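Side-chain contacts in BtGH115A (Bacteroides thetaiotaomicron, PDB 5BY3), which probably hydrolyses glycosidic bonds as a family GH115 4-O-methyl-alpha-glucuronidase with specificity for decorated arabinogalactans: residues Arg491-Ile495 with Arg496-Phe500; Gln552-Tyr555 with Phe556-Lys560. One frame throughout, in Å; residues are numbered along the deposited sequence.

Interaction 1. Residues Arg491-Ile495 with Arg496-Phe500; sequences RLAHI and RKPEF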
loop_
_atom_site.group_PDB
_atom_site.type_symbol
_atom_site.label_atom_id
_atom_site.label_comp_id
_atom_site.label_asym_id
_atom_site.label_seq_id
_atom_site.Cartn_x
_atom_site.Cartn_y
_atom_site.Cartn_z
ATOM N N ARG A 491 -7.809 -13.735 2.150
ATOM C CA ARG A 491 -7.836 -14.761 1.136
ATOM C C ARG A 491 -9.167 -14.723 0.368
ATOM O O ARG A 491 -9.189 -14.827 -0.877
ATOM C CB ARG A 491 -7.562 -16.120 1.787
ATOM C CG ARG A 491 -7.845 -17.310 0.912
ATOM C CD ARG A 491 -8.275 -18.505 1.756
ATOM N NE ARG A 491 -9.048 -19.296 0.845
ATOM C CZ ARG A 491 -10.252 -19.772 1.065
ATOM N NH1 ARG A 491 -10.838 -19.622 2.226
ATOM N NH2 ARG A 491 -10.853 -20.436 0.092
ATOM N N LEU A 492 -10.260 -14.511 1.103
ATOM C CA LEU A 492 -11.561 -14.432 0.484
ATOM C C LEU A 492 -11.769 -13.100 -0.281
ATOM O O LEU A 492 -12.497 -13.078 -1.301
ATOM C CB LEU A 492 -12.642 -14.641 1.529
ATOM C CG LEU A 492 -12.820 -16.026 2.170
ATOM C CD1 LEU A 492 -13.451 -15.804 3.521
ATOM C CD2 LEU A 492 -13.667 -17.023 1.369
ATOM N N ALA A 493 -11.142 -12.023 0.220
ATOM C CA ALA A 493 -11.127 -10.713 -0.451
ATOM C C ALA A 493 -10.286 -10.762 -1.739
ATOM O O ALA A 493 -10.658 -10.140 -2.715
ATOM C CB ALA A 493 -10.619 -9.640 0.462
ATOM N N HIS A 494 -9.214 -11.558 -1.753
ATOM C CA HIS A 494 -8.367 -11.775 -2.930
ATOM C C HIS A 494 -9.208 -12.427 -4.023
ATOM O O HIS A 494 -9.106 -12.097 -5.205
ATOM C CB HIS A 494 -7.191 -12.667 -2.516
ATOM C CG HIS A 494 -6.162 -12.916 -3.578
ATOM N ND1 HIS A 494 -5.138 -12.030 -3.848
ATOM C CD2 HIS A 494 -5.939 -13.995 -4.375
ATOM C CE1 HIS A 494 -4.354 -12.536 -4.792
ATOM N NE2 HIS A 494 -4.807 -13.734 -5.121
ATOM N N ILE A 495 -10.066 -13.342 -3.616
ATOM C CA ILE A 495 -10.954 -14.041 -4.526
ATOM C C ILE A 495 -11.944 -13.057 -5.146
ATOM O O ILE A 495 -12.212 -13.088 -6.338
ATOM C CB ILE A 495 -11.622 -15.217 -3.781
ATOM C CG1 ILE A 495 -10.533 -16.302 -3.559
ATOM C CG2 ILE A 495 -12.816 -15.785 -4.545
ATOM C CD1 ILE A 495 -10.906 -17.493 -2.709
ATOM N N ARG A 496 -12.452 -12.156 -4.327
ATOM C CA ARG A 496 -13.319 -11.110 -4.785
ATOM C C ARG A 496 -13.480 -10.170 -3.618
ATOM O O ARG A 496 -13.958 -10.556 -2.555
ATOM C CB ARG A 496 -14.655 -11.675 -5.205
ATOM C CG ARG A 496 -15.408 -10.709 -6.083
ATOM C CD ARG A 496 -15.196 -11.039 -7.548
ATOM N NE ARG A 496 -15.871 -10.047 -8.390
ATOM C CZ ARG A 496 -15.825 -10.019 -9.722
ATOM N NH1 ARG A 496 -15.119 -10.937 -10.386
ATOM N NH2 ARG A 496 -16.467 -9.050 -10.375
ATOM N N LYS A 497 -13.002 -8.952 -3.814
ATOM C CA LYS A 497 -13.131 -7.863 -2.861
ATOM C C LYS A 497 -14.602 -7.556 -2.571
ATOM O O LYS A 497 -15.466 -7.775 -3.428
ATOM C CB LYS A 497 -12.456 -6.630 -3.431
ATOM C CG LYS A 497 -10.937 -6.709 -3.451
ATOM C CD LYS A 497 -10.248 -5.390 -3.793
ATOM C CE LYS A 497 -8.891 -5.220 -3.085
ATOM N NZ LYS A 497 -7.754 -6.074 -3.555
ATOM N N PRO A 498 -14.900 -7.056 -1.364
ATOM C CA PRO A 498 -16.264 -6.589 -1.078
ATOM C C PRO A 498 -16.872 -5.704 -2.162
ATOM O O PRO A 498 -17.979 -5.983 -2.610
ATOM C CB PRO A 498 -16.086 -5.803 0.201
ATOM C CG PRO A 498 -15.039 -6.603 0.914
ATOM C CD PRO A 498 -14.061 -7.016 -0.147
ATOM N N GLU A 499 -16.127 -4.689 -2.588
ATOM C CA GLU A 499 -16.526 -3.750 -3.609
ATOM C C GLU A 499 -16.742 -4.369 -4.971
ATOM O O GLU A 499 -17.512 -3.813 -5.725
ATOM C CB GLU A 499 -15.501 -2.612 -3.721
ATOM C CG GLU A 499 -15.342 -1.779 -2.460
ATOM C CD GLU A 499 -14.219 -2.273 -1.567
ATOM O OE1 GLU A 499 -13.938 -3.477 -1.664
ATOM O OE2 GLU A 499 -13.626 -1.477 -0.753
ATOM N N PHE A 500 -16.116 -5.514 -5.285
ATOM C CA PHE A 500 -16.363 -6.268 -6.551
ATOM C C PHE A 500 -17.541 -7.293 -6.541
ATOM O O PHE A 500 -17.790 -7.981 -7.550
ATOM C CB PHE A 500 -15.098 -6.996 -7.079
ATOM C CG PHE A 500 -13.822 -6.189 -7.055
ATOM C CD1 PHE A 500 -13.816 -4.786 -6.993
ATOM C CD2 PHE A 500 -12.579 -6.869 -7.129
ATOM C CE1 PHE A 500 -12.593 -4.077 -6.935
ATOM C CE2 PHE A 500 -11.362 -6.170 -7.119
ATOM C CZ PHE A 500 -11.362 -4.762 -7.020
HETATM O O HOH W 1 -8.543 -8.371 -2.580
#
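A local contact between residues three to five apart lies at the C-terminal end of helix 476-495, where Leu492 and Ala493 meet Arg496, Lys497 and Pro498, the first residues of the loop toward helix 523-543, mostly through backbone atoms. The last regular bond of the helix runs from Arg496 N to Leu492 O (3.2 Å, N-H...O angle 152°). Arg496 is the first residue to abandon helical backbone angles, and the chain then runs past Ala493: Ala493 CA lies 3.5 Å from Arg496 O in a CA-H...O contact, and Ala493 CB meets Pro498 CD at 4.4 Å. A water continues the link, donating a weak hydrogen bond to Ala493 O and accepting one from Lys497 NZ (2.6 Å), so that the terminal amine reaches a helix-end carbonyl by way of solvent.

Within the loop, the guanidinium of Arg496 grips Phe500 O side-on with NE (2.9 Å) and NH2 (3.3 Å). Its CG is anti to the backbone N (chi1 -162°), and a bend at chi2 turns the otherwise extended chain toward Phe500. Phe500 O lies almost in the guanidinium plane; NH2 meets it on a lone pair, whereas NE stands above the carbonyl plane. Lys497 CB sits 3.7 Å above one face of the Phe500 ring, toward its rim.

Arg529 of helix 523-543 also donates to Leu492 O. Leu492 packs on Tyr533 and Leu536 of that helix, Pro498 rests on Ala566 and Met569 of helix 552-580, and Arg496 and Phe500 both touch Leu737 of helix 730-738.

Interaction 2. Residues Gln552-Tyr555 with Phe556-Lys560; sequences QSAY and FELVK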
loop_
_atom_site.group_PDB
_atom_site.type_symbol
_atom_site.label_atom_id
_atom_site.label_comp_id
_atom_site.label_asym_id
_atom_site.label_seq_id
_atom_site.Cartn_x
_atom_site.Cartn_y
_atom_site.Cartn_z
ATOM N N GLN A 552 -10.353 -1.798 22.959
ATOM C CA GLN A 552 -11.665 -2.194 22.409
ATOM C C GLN A 552 -11.986 -1.430 21.153
ATOM O O GLN A 552 -12.574 -1.980 20.213
ATOM C CB GLN A 552 -12.820 -1.989 23.417
ATOM C CG GLN A 552 -12.804 -2.886 24.655
ATOM C CD GLN A 552 -13.229 -4.324 24.371
ATOM O OE1 GLN A 552 -13.981 -4.611 23.400
ATOM N NE2 GLN A 552 -12.741 -5.251 25.218
ATOM N N SER A 553 -11.633 -0.152 21.145
ATOM C CA SER A 553 -11.730 0.647 19.927
ATOM C C SER A 553 -10.786 0.143 18.808
ATOM O O SER A 553 -11.206 0.015 17.670
ATOM C CB SER A 553 -11.501 2.125 20.246
ATOM O OG SER A 553 -12.492 2.601 21.152
ATOM N N ALA A 554 -9.542 -0.189 19.129
ATOM C CA ALA A 554 -8.634 -0.742 18.120
ATOM C C ALA A 554 -9.200 -2.035 17.572
ATOM O O ALA A 554 -9.063 -2.360 16.370
ATOM C CB ALA A 554 -7.247 -0.979 18.697
ATOM N N TYR A 555 -9.877 -2.771 18.435
ATOM C CA TYR A 555 -10.456 -4.009 17.952
ATOM C C TYR A 555 -11.582 -3.713 16.947
ATOM O O TYR A 555 -11.674 -4.369 15.918
ATOM C CB TYR A 555 -10.934 -4.885 19.112
ATOM C CG TYR A 555 -11.374 -6.272 18.691
ATOM C CD1 TYR A 555 -10.435 -7.243 18.294
ATOM C CD2 TYR A 555 -12.720 -6.608 18.671
ATOM C CE1 TYR A 555 -10.838 -8.514 17.908
ATOM C CE2 TYR A 555 -13.129 -7.878 18.302
ATOM C CZ TYR A 555 -12.198 -8.813 17.916
ATOM O OH TYR A 555 -12.626 -10.048 17.553
ATOM N N PHE A 556 -12.411 -2.717 17.210
ATOM C CA PHE A 556 -13.506 -2.496 16.287
ATOM C C PHE A 556 -12.931 -2.016 14.945
ATOM O O PHE A 556 -13.301 -2.500 13.879
ATOM C CB PHE A 556 -14.567 -1.525 16.843
ATOM C CG PHE A 556 -15.819 -1.474 16.002
ATOM C CD1 PHE A 556 -16.877 -2.351 16.248
ATOM C CD2 PHE A 556 -15.926 -0.571 14.925
ATOM C CE1 PHE A 556 -18.020 -2.331 15.432
ATOM C CE2 PHE A 556 -17.060 -0.533 14.124
ATOM C CZ PHE A 556 -18.114 -1.406 14.380
ATOM N N GLU A 557 -11.999 -1.084 15.053
ATOM C CA GLU A 557 -11.284 -0.485 13.932
ATOM C C GLU A 557 -10.493 -1.457 13.068
ATOM O O GLU A 557 -10.622 -1.411 11.847
ATOM C CB GLU A 557 -10.369 0.631 14.445
ATOM C CG GLU A 557 -11.144 1.869 14.816
ATOM C CD GLU A 557 -10.325 2.848 15.591
ATOM O OE1 GLU A 557 -9.269 3.274 15.080
ATOM O OE2 GLU A 557 -10.764 3.213 16.707
ATOM N N LEU A 558 -9.743 -2.359 13.705
ATOM C CA LEU A 558 -8.768 -3.204 13.002
ATOM C C LEU A 558 -9.229 -4.627 12.699
ATOM O O LEU A 558 -8.755 -5.238 11.750
ATOM C CB LEU A 558 -7.452 -3.220 13.778
ATOM C CG LEU A 558 -6.874 -1.805 14.083
ATOM C CD1 LEU A 558 -5.796 -1.868 15.140
ATOM C CD2 LEU A 558 -6.326 -1.104 12.862
ATOM N N VAL A 559 -10.153 -5.155 13.489
ATOM C CA VAL A 559 -10.659 -6.514 13.285
ATOM C C VAL A 559 -12.162 -6.523 13.022
ATOM O O VAL A 559 -12.589 -6.972 11.973
ATOM C CB VAL A 559 -10.270 -7.471 14.461
ATOM C CG1 VAL A 559 -10.689 -8.889 14.172
ATOM C CG2 VAL A 559 -8.773 -7.493 14.673
ATOM N N LYS A 560 -12.958 -6.014 13.956
ATOM C CA LYS A 560 -14.409 -6.220 13.919
ATOM C C LYS A 560 -15.063 -5.496 12.736
ATOM O O LYS A 560 -15.787 -6.127 11.977
ATOM C CB LYS A 560 -15.054 -5.849 15.267
ATOM C CG LYS A 560 -16.463 -6.382 15.483
ATOM C CD LYS A 560 -16.849 -6.363 16.954
ATOM C CE LYS A 560 -18.198 -7.025 17.193
ATOM N NZ LYS A 560 -19.300 -6.029 17.154
#
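Tyr555 meets Val559 and Lys560 one turn further along the start of helix 552-580, where regular i to i+4 bonding gives way to a wider pi-type turn. Two ordinary bonds come first, Phe556 N to Gln552 O and Glu557 N to Ser553 O, the latter nearly straight. Leu558 N then donates to Ala554 O (2.8 Å). The change comes at Tyr555 O, which accepts twice: from Val559 N at 3.0 Å, the alpha-helical partner, and from Lys560 N at 2.9 Å, the i+5 partner of the pi turn. The Lys560 bond is the straighter, 172° against 152°, and this one carbonyl thus serves two successive amides.

With CG anti to the backbone N (chi1 -172°), the tyrosine ring is laid alongside Val559 and Lys560, oblique to both residues of the widened turn. Its CE1 approaches Val559 CB at 3.6 Å, while CE2, across the ring, comes to 4.1 Å from Lys560 CB. On a neighbouring side of the helix, Leu558 CD1 touches Ala554 CB at 3.9 Å.

Several polar ends find their partners outside the turn. Tyr555 OH is hydrogen-bonded with Val540 O, and Ser553 OG with Glu607 OE2. Glu557 OE1 forms a salt bridge with Lys438 NZ, while its other oxygen, OE2, lies close to Asp137 OD2 of another acid. Lys560 NZ has a long, weak ion pair with Glu541.

Tyr555 and Val559 pack on Ile482 of helix 476-495 and, together with Lys560, on the end of helix 523-543, while Phe556 meets His602 of helix 587-603 edge-to-face.

Interactions 1 and 2 follow each other along the chain, with centres 20 Å apart and nearest atoms about 11 Å apart, so they do not touch. Both belong to the helical region that follows the parallel sheet of the barrel-like GH115 domain. Residues 491-500 close helix 476-495, residues 552-560 begin helix 552-580, and helix 523-543 comes between them in sequence and packs against both. Helix 552-580 meets helix 476-495 near its start, through Tyr555 and Val559, and further along meets Pro498 of the loop that follows helix 476-495. The nickel ion lies about 11 Å from the side chain of Lys497 and about 14 Å from that of Glu557, so neither contact belongs to its site.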